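Local atomic coordinates of oxidoreductase (Listeria innocua, PDB entry 3E18), a protein that binds NAD through a Rossmann-fold domain and is probably a dehydrogenase of the GFO/IDH/MocA family, its substrate unknown. Residues 133-136 with 137-141; 304-307 with 308-311. All blocks are in the same frame, centred on the assembly; numbering follows the deposited sequence.

How the contacts relate
Both contacts are local, one near the C-terminal end of a helix and one at the entry to a helix, and both are partly buried, but they pack against different sheets. Contact 1 covers the C-terminal part of helix 129-140, against the mixed sheet; its outer side carries charged side chains, a salt bridge and a bound water. Contact 2 starts helix 307-315 beside strands 91-95 and 119-122 of the parallel, nucleotide-binding sheet, and there a serine cap and an aromatic pair replace the ion pair. Four of its touching residues are buried and none exposed, against three and two in contact 1, which lies nearer the surface. The centres of contact 1 and contact 2 are about 21 Å apart.

Contact 1: residues 133-136 with 137-141; sequences IIKE and MFEQK
Lys135 and Glu139, one helical turn apart on helix 129-140, form a salt bridge in which Lys135 NZ lies 2.8 Å from Glu139 OE2. The ammonium group meets the carboxylate oxygen on its syn side, 27° out of the carboxylate plane. A bend at the last torsion of the lysine (chi4 -79°) turns NZ to this oxygen, while the aliphatic chain also runs close to it, Lys135 CG lying 3.6 Å from Glu139 OE2. The second oxygen of the glutamate is used differently: a water donates to Glu139 OE1 at 3.0 Å and accepts from Gln140 NE2. Its approach to Glu136 OE1 is implausibly short, and that leg is doubtful. The water lies between two like-charged groups, Glu136 OE1 and Glu139 OE1 being 4.9 Å apart, and may ease their repulsion. Glu136 folds back at chi2, which sets its OE2 3.4 Å from Gln140 CG; the carboxylate and amide planes are 30° apart.

Backbone satisfaction is regular through this turn. The amides of Met137, Phe138, Glu139 and Gln140 donate to the carbonyls of Ile133, Ile134, Lys135 and Glu136, the last pair at 2.9 Å from Gln140 N to Glu136 O. Lys141, with positive phi, then leaves the helical conformation. On the buried side Met137 SD lies 4.2 Å from Ile133 CG2 and 4.3 Å from Ile134 CD1. That apolar side faces the mixed sheet, with Ile134, Met137 and Phe138 on Met146 of strand 146-154 and Met137 on Val241 of strand 239-243, while Ile134, Lys135 and Phe138 touch Leu188 at the end of helix 173-188.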
ATOM      1  N   ILE A 133       2.153  21.491   2.945  1.00 26.36           N
ATOM      2  CA  ILE A 133       1.838  21.380   1.496  1.00 24.14           C
ATOM      3  C   ILE A 133       0.603  20.496   1.261  1.00 26.05           C
ATOM      4  O   ILE A 133      -0.310  20.898   0.543  1.00 28.32           O
ATOM      5  CB  ILE A 133       3.048  20.887   0.677  1.00 24.90           C
ATOM      6  CG1 ILE A 133       4.151  21.947   0.683  1.00 28.65           C
ATOM      7  CG2 ILE A 133       2.662  20.567  -0.774  1.00 27.01           C
ATOM      8  CD1 ILE A 133       5.482  21.452   0.168  1.00 30.45           C
ATOM      9  N   ILE A 134       0.557  19.321   1.897  1.00 26.13           N
ATOM     10  CA  ILE A 134      -0.614  18.433   1.793  1.00 23.39           C
ATOM     11  C   ILE A 134      -1.882  19.090   2.363  1.00 21.47           C
ATOM     12  O   ILE A 134      -2.990  18.956   1.805  1.00 26.13           O
ATOM     13  CB  ILE A 134      -0.348  17.050   2.494  1.00 24.93           C
ATOM     14  CG1 ILE A 134       0.931  16.391   1.934  1.00 18.42           C
ATOM     15  CG2 ILE A 134      -1.516  16.104   2.326  1.00 25.70           C
ATOM     16  CD1 ILE A 134       0.860  16.037   0.441  1.00 23.93           C
ATOM     17  N   LYS A 135      -1.713  19.796   3.479  1.00 25.86           N
ATOM     18  CA  LYS A 135      -2.805  20.533   4.108  1.00 29.26           C
ATOM     19  C   LYS A 135      -3.311  21.624   3.174  1.00 26.69           C
ATOM     20  O   LYS A 135      -4.509  21.813   3.032  1.00 26.26           O
ATOM     21  CB  LYS A 135      -2.341  21.133   5.440  1.00 30.34           C
ATOM     22  CG  LYS A 135      -3.443  21.784   6.252  1.00 31.37           C
ATOM     23  CD  LYS A 135      -2.952  22.029   7.671  1.00 38.92           C
ATOM     24  CE  LYS A 135      -4.112  22.238   8.630  1.00 42.95           C
ATOM     25  NZ  LYS A 135      -4.645  23.619   8.507  1.00 42.21           N
ATOM     26  N   GLU A 136      -2.393  22.331   2.525  1.00 26.19           N
ATOM     27  CA  GLU A 136      -2.797  23.311   1.492  1.00 27.55           C
ATOM     28  C   GLU A 136      -3.606  22.652   0.362  1.00 33.89           C
ATOM     29  O   GLU A 136      -4.710  23.120   0.024  1.00 32.62           O
ATOM     30  CB  GLU A 136      -1.574  24.058   0.936  1.00 29.77           C
ATOM     31  CG  GLU A 136      -1.886  25.097  -0.172  1.00 38.11           C
ATOM     32  CD  GLU A 136      -2.564  26.379   0.327  1.00 47.47           C
ATOM     33  OE1 GLU A 136      -2.749  26.545   1.554  1.00 36.46           O
ATOM     34  OE2 GLU A 136      -2.900  27.239  -0.523  1.00 45.79           O
ATOM     35  N   MET A 137      -3.083  21.546  -0.178  1.00 33.37           N
ATOM     36  CA  MET A 137      -3.774  20.801  -1.241  1.00 26.75           C
ATOM     37  C   MET A 137      -5.152  20.330  -0.791  1.00 29.85           C
ATOM     38  O   MET A 137      -6.119  20.448  -1.535  1.00 29.74           O
ATOM     39  CB  MET A 137      -2.937  19.613  -1.737  1.00 27.26           C
ATOM     40  CG  MET A 137      -1.615  20.006  -2.362  1.00 30.79           C
ATOM     41  SD  MET A 137      -0.540  18.612  -2.714  1.00 18.26           S
ATOM     42  CE  MET A 137      -1.526  17.710  -3.899  1.00 27.17           C
ATOM     43  N   PHE A 138      -5.227  19.822   0.438  1.00 28.95           N
ATOM     44  CA  PHE A 138      -6.453  19.269   1.013  1.00 28.00           C
ATOM     45  C   PHE A 138      -7.524  20.355   1.139  1.00 32.98           C
ATOM     46  O   PHE A 138      -8.673  20.154   0.748  1.00 32.60           O
ATOM     47  CB  PHE A 138      -6.127  18.638   2.386  1.00 28.70           C
ATOM     48  CG  PHE A 138      -7.251  17.838   2.997  1.00 28.05           C
ATOM     49  CD1 PHE A 138      -7.397  16.486   2.708  1.00 31.90           C
ATOM     50  CD2 PHE A 138      -8.132  18.422   3.904  1.00 31.23           C
ATOM     51  CE1 PHE A 138      -8.440  15.741   3.277  1.00 35.25           C
ATOM     52  CE2 PHE A 138      -9.165  17.690   4.474  1.00 30.89           C
ATOM     53  CZ  PHE A 138      -9.317  16.347   4.164  1.00 33.89           C
ATOM     54  N   GLU A 139      -7.132  21.510   1.671  1.00 36.01           N
ATOM     55  CA  GLU A 139      -8.074  22.602   1.960  1.00 39.52           C
ATOM     56  C   GLU A 139      -8.479  23.383   0.712  1.00 36.86           C
ATOM     57  O   GLU A 139      -9.640  23.766   0.554  1.00 39.73           O
ATOM     58  CB  GLU A 139      -7.466  23.558   2.986  1.00 36.95           C
ATOM     59  CG  GLU A 139      -7.347  22.963   4.377  1.00 39.86           C
ATOM     60  CD  GLU A 139      -6.547  23.830   5.319  1.00 43.32           C
ATOM     61  OE1 GLU A 139      -5.868  24.769   4.849  1.00 44.79           O
ATOM     62  OE2 GLU A 139      -6.594  23.562   6.537  1.00 52.32           O
ATOM     63  N   GLN A 140      -7.520  23.598  -0.181  1.00 35.37           N
ATOM     64  CA  GLN A 140      -7.772  24.363  -1.409  1.00 34.89           C
ATOM     65  C   GLN A 140      -8.296  23.529  -2.568  1.00 36.67           C
ATOM     66  O   GLN A 140      -8.527  24.057  -3.663  1.00 34.61           O
ATOM     67  CB  GLN A 140      -6.525  25.152  -1.820  1.00 31.75           C
ATOM     68  CG  GLN A 140      -6.146  26.238  -0.793  1.00 41.14           C
ATOM     69  CD  GLN A 140      -7.324  27.134  -0.414  1.00 48.65           C
ATOM     70  OE1 GLN A 140      -8.081  27.590  -1.278  1.00 47.00           O
ATOM     71  NE2 GLN A 140      -7.484  27.384   0.880  1.00 45.90           N
ATOM     72  N   LYS A 141      -8.474  22.230  -2.311  1.00 34.99           N
ATOM     73  CA  LYS A 141      -8.920  21.253  -3.305  1.00 33.66           C
ATOM     74  C   LYS A 141      -8.069  21.227  -4.577  1.00 32.25           C
ATOM     75  O   LYS A 141      -8.597  21.119  -5.673  1.00 32.16           O
ATOM     76  CB  LYS A 141     -10.413  21.426  -3.626  1.00 36.70           C
ATOM     77  CG  LYS A 141     -11.338  21.171  -2.440  1.00 46.20           C
ATOM     78  CD  LYS A 141     -12.730  21.720  -2.717  1.00 54.76           C
ATOM     79  CE  LYS A 141     -13.627  21.669  -1.485  1.00 65.50           C
ATOM     80  NZ  LYS A 141     -14.578  20.520  -1.508  1.00 68.52           N
TER
HETATM   81  O   HOH W   1      -4.889  26.570   2.702  1.00 38.38           O

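Contact 2: residues 304-307 with 308-311; sequences APSF and YNNF
This is an N-cap contact, the start of helix 307-315 where the chain enters it from the loop after strand 292-295, next to the parallel sheet of the Rossmann domain. Ser306 is the N-cap residue: its OG accepts from Asn309 N at 3.2 Å, with an N-H...O angle of 156°. A chi1 of 76° turns the hydroxyl to that amide. Ser306 O accepts from Asn310 N, and Phe307 O from Phe311 N at 2.9 Å. A water accepts from both Ser306 N and Asn309 ND2, tying the amide before the helix to the side chain in its first turn. Pro305, which follows a cis peptide bond, packs alongside, its CB 3.8 Å from Asn309 CB.

Phe307 and Tyr308 make a T-shaped pair, centroids 5.3 Å apart and planes at 84°. The phenylalanine presents its edge, and Phe307 CD2 stands 4.0 Å off the Tyr308 plane, nearer the ring's margin than its centre. Phe307 also meets His122 edge-to-face and lies about 6 Å, side chain to side chain, from the NAD-binding Asn124. Tyr308 OH is hydrogen-bonded to His20 ND1, and Asn309 OD1 to Asp28 N; Asn310 OD1 accepts from Ile322 N and its ND2 donates to Glu320 O. Together with the serine cap, these outside bonds probably fix where the helix starts and how it is turned against the parallel sheet.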
ATOM      1  N   ALA A 304       0.250  28.916  12.301  1.00 31.04           N
ATOM      2  CA  ALA A 304       0.772  30.039  13.085  1.00 33.02           C
ATOM      3  C   ALA A 304       0.014  30.239  14.392  1.00 30.48           C
ATOM      4  O   ALA A 304      -1.216  30.081  14.433  1.00 31.92           O
ATOM      5  CB  ALA A 304       0.765  31.330  12.247  1.00 34.95           C
ATOM      6  N   PRO A 305       0.734  30.604  15.467  1.00 28.73           N
ATOM      7  CA  PRO A 305       2.178  30.813  15.581  1.00 29.77           C
ATOM      8  C   PRO A 305       2.897  29.500  15.821  1.00 30.53           C
ATOM      9  O   PRO A 305       2.284  28.443  15.676  1.00 32.34           O
ATOM     10  CB  PRO A 305       2.291  31.717  16.817  1.00 35.08           C
ATOM     11  CG  PRO A 305       1.144  31.318  17.667  1.00 32.36           C
ATOM     12  CD  PRO A 305       0.038  30.887  16.736  1.00 28.03           C
ATOM     13  N   SER A 306       4.179  29.566  16.180  1.00 26.67           N
ATOM     14  CA  SER A 306       4.964  28.398  16.541  1.00 31.14           C
ATOM     15  C   SER A 306       4.320  27.677  17.727  1.00 31.98           C
ATOM     16  O   SER A 306       3.470  28.246  18.417  1.00 35.33           O
ATOM     17  CB  SER A 306       6.401  28.808  16.894  1.00 28.90           C
ATOM     18  OG  SER A 306       6.484  29.406  18.195  1.00 28.87           O
ATOM     19  N   PHE A 307       4.703  26.420  17.938  1.00 29.25           N
ATOM     20  CA  PHE A 307       4.187  25.631  19.063  1.00 27.41           C
ATOM     21  C   PHE A 307       4.338  26.370  20.405  1.00 26.73           C
ATOM     22  O   PHE A 307       3.373  26.552  21.141  1.00 24.94           O
ATOM     23  CB  PHE A 307       4.885  24.263  19.126  1.00 26.86           C
ATOM     24  CG  PHE A 307       4.509  23.460  20.334  1.00 28.01           C
ATOM     25  CD1 PHE A 307       3.381  22.649  20.307  1.00 26.89           C
ATOM     26  CD2 PHE A 307       5.261  23.534  21.508  1.00 25.78           C
ATOM     27  CE1 PHE A 307       3.028  21.916  21.420  1.00 28.92           C
ATOM     28  CE2 PHE A 307       4.905  22.809  22.636  1.00 26.13           C
ATOM     29  CZ  PHE A 307       3.793  21.997  22.592  1.00 29.71           C
ATOM     30  N   TYR A 308       5.550  26.811  20.704  1.00 22.51           N
ATOM     31  CA  TYR A 308       5.822  27.441  21.988  1.00 26.30           C
ATOM     32  C   TYR A 308       5.192  28.816  22.162  1.00 28.81           C
ATOM     33  O   TYR A 308       4.855  29.180  23.286  1.00 31.43           O
ATOM     34  CB  TYR A 308       7.328  27.492  22.254  1.00 26.59           C
ATOM     35  CG  TYR A 308       7.852  26.285  22.993  1.00 32.34           C
ATOM     36  CD1 TYR A 308       8.763  25.419  22.394  1.00 30.70           C
ATOM     37  CD2 TYR A 308       7.435  26.007  24.301  1.00 30.79           C
ATOM     38  CE1 TYR A 308       9.256  24.316  23.077  1.00 29.53           C
ATOM     39  CE2 TYR A 308       7.925  24.914  24.989  1.00 33.62           C
ATOM     40  CZ  TYR A 308       8.841  24.076  24.373  1.00 30.17           C
ATOM     41  OH  TYR A 308       9.328  22.990  25.052  1.00 32.60           O
ATOM     42  N   ASN A 309       4.990  29.561  21.070  1.00 24.58           N
ATOM     43  CA  ASN A 309       4.272  30.831  21.163  1.00 25.69           C
ATOM     44  C   ASN A 309       2.795  30.589  21.364  1.00 31.16           C
ATOM     45  O   ASN A 309       2.119  31.338  22.073  1.00 28.44           O
ATOM     46  CB  ASN A 309       4.505  31.716  19.936  1.00 26.14           C
ATOM     47  CG  ASN A 309       5.843  32.426  19.983  1.00 32.09           C
ATOM     48  OD1 ASN A 309       6.356  32.742  21.055  1.00 35.91           O
ATOM     49  ND2 ASN A 309       6.414  32.682  18.818  1.00 31.41           N
ATOM     50  N   ASN A 310       2.300  29.524  20.757  1.00 24.68           N
ATOM     51  CA  ASN A 310       0.919  29.125  21.008  1.00 25.09           C
ATOM     52  C   ASN A 310       0.687  28.669  22.463  1.00 22.61           C
ATOM     53  O   ASN A 310      -0.344  28.988  23.058  1.00 30.59           O
ATOM     54  CB  ASN A 310       0.497  28.023  20.054  1.00 25.05           C
ATOM     55  CG  ASN A 310      -0.913  27.560  20.317  1.00 25.21           C
ATOM     56  OD1 ASN A 310      -1.159  26.381  20.567  1.00 27.23           O
ATOM     57  ND2 ASN A 310      -1.834  28.495  20.323  1.00 24.48           N
ATOM     58  N   PHE A 311       1.622  27.888  22.997  1.00 24.92           N
ATOM     59  CA  PHE A 311       1.610  27.452  24.401  1.00 29.15           C
ATOM     60  C   PHE A 311       1.521  28.663  25.353  1.00 31.15           C
ATOM     61  O   PHE A 311       0.678  28.679  26.246  1.00 31.69           O
ATOM     62  CB  PHE A 311       2.856  26.603  24.720  1.00 27.49           C
ATOM     63  CG  PHE A 311       2.967  26.185  26.176  1.00 26.96           C
ATOM     64  CD1 PHE A 311       2.084  25.254  26.723  1.00 28.58           C
ATOM     65  CD2 PHE A 311       3.970  26.712  26.991  1.00 31.70           C
ATOM     66  CE1 PHE A 311       2.183  24.872  28.068  1.00 26.70           C
ATOM     67  CE2 PHE A 311       4.085  26.331  28.331  1.00 31.44           C
ATOM     68  CZ  PHE A 311       3.190  25.414  28.871  1.00 32.70           C
TER
HETATM   69  O   HOH W   2       5.615  32.150  15.980  1.00 36.83           O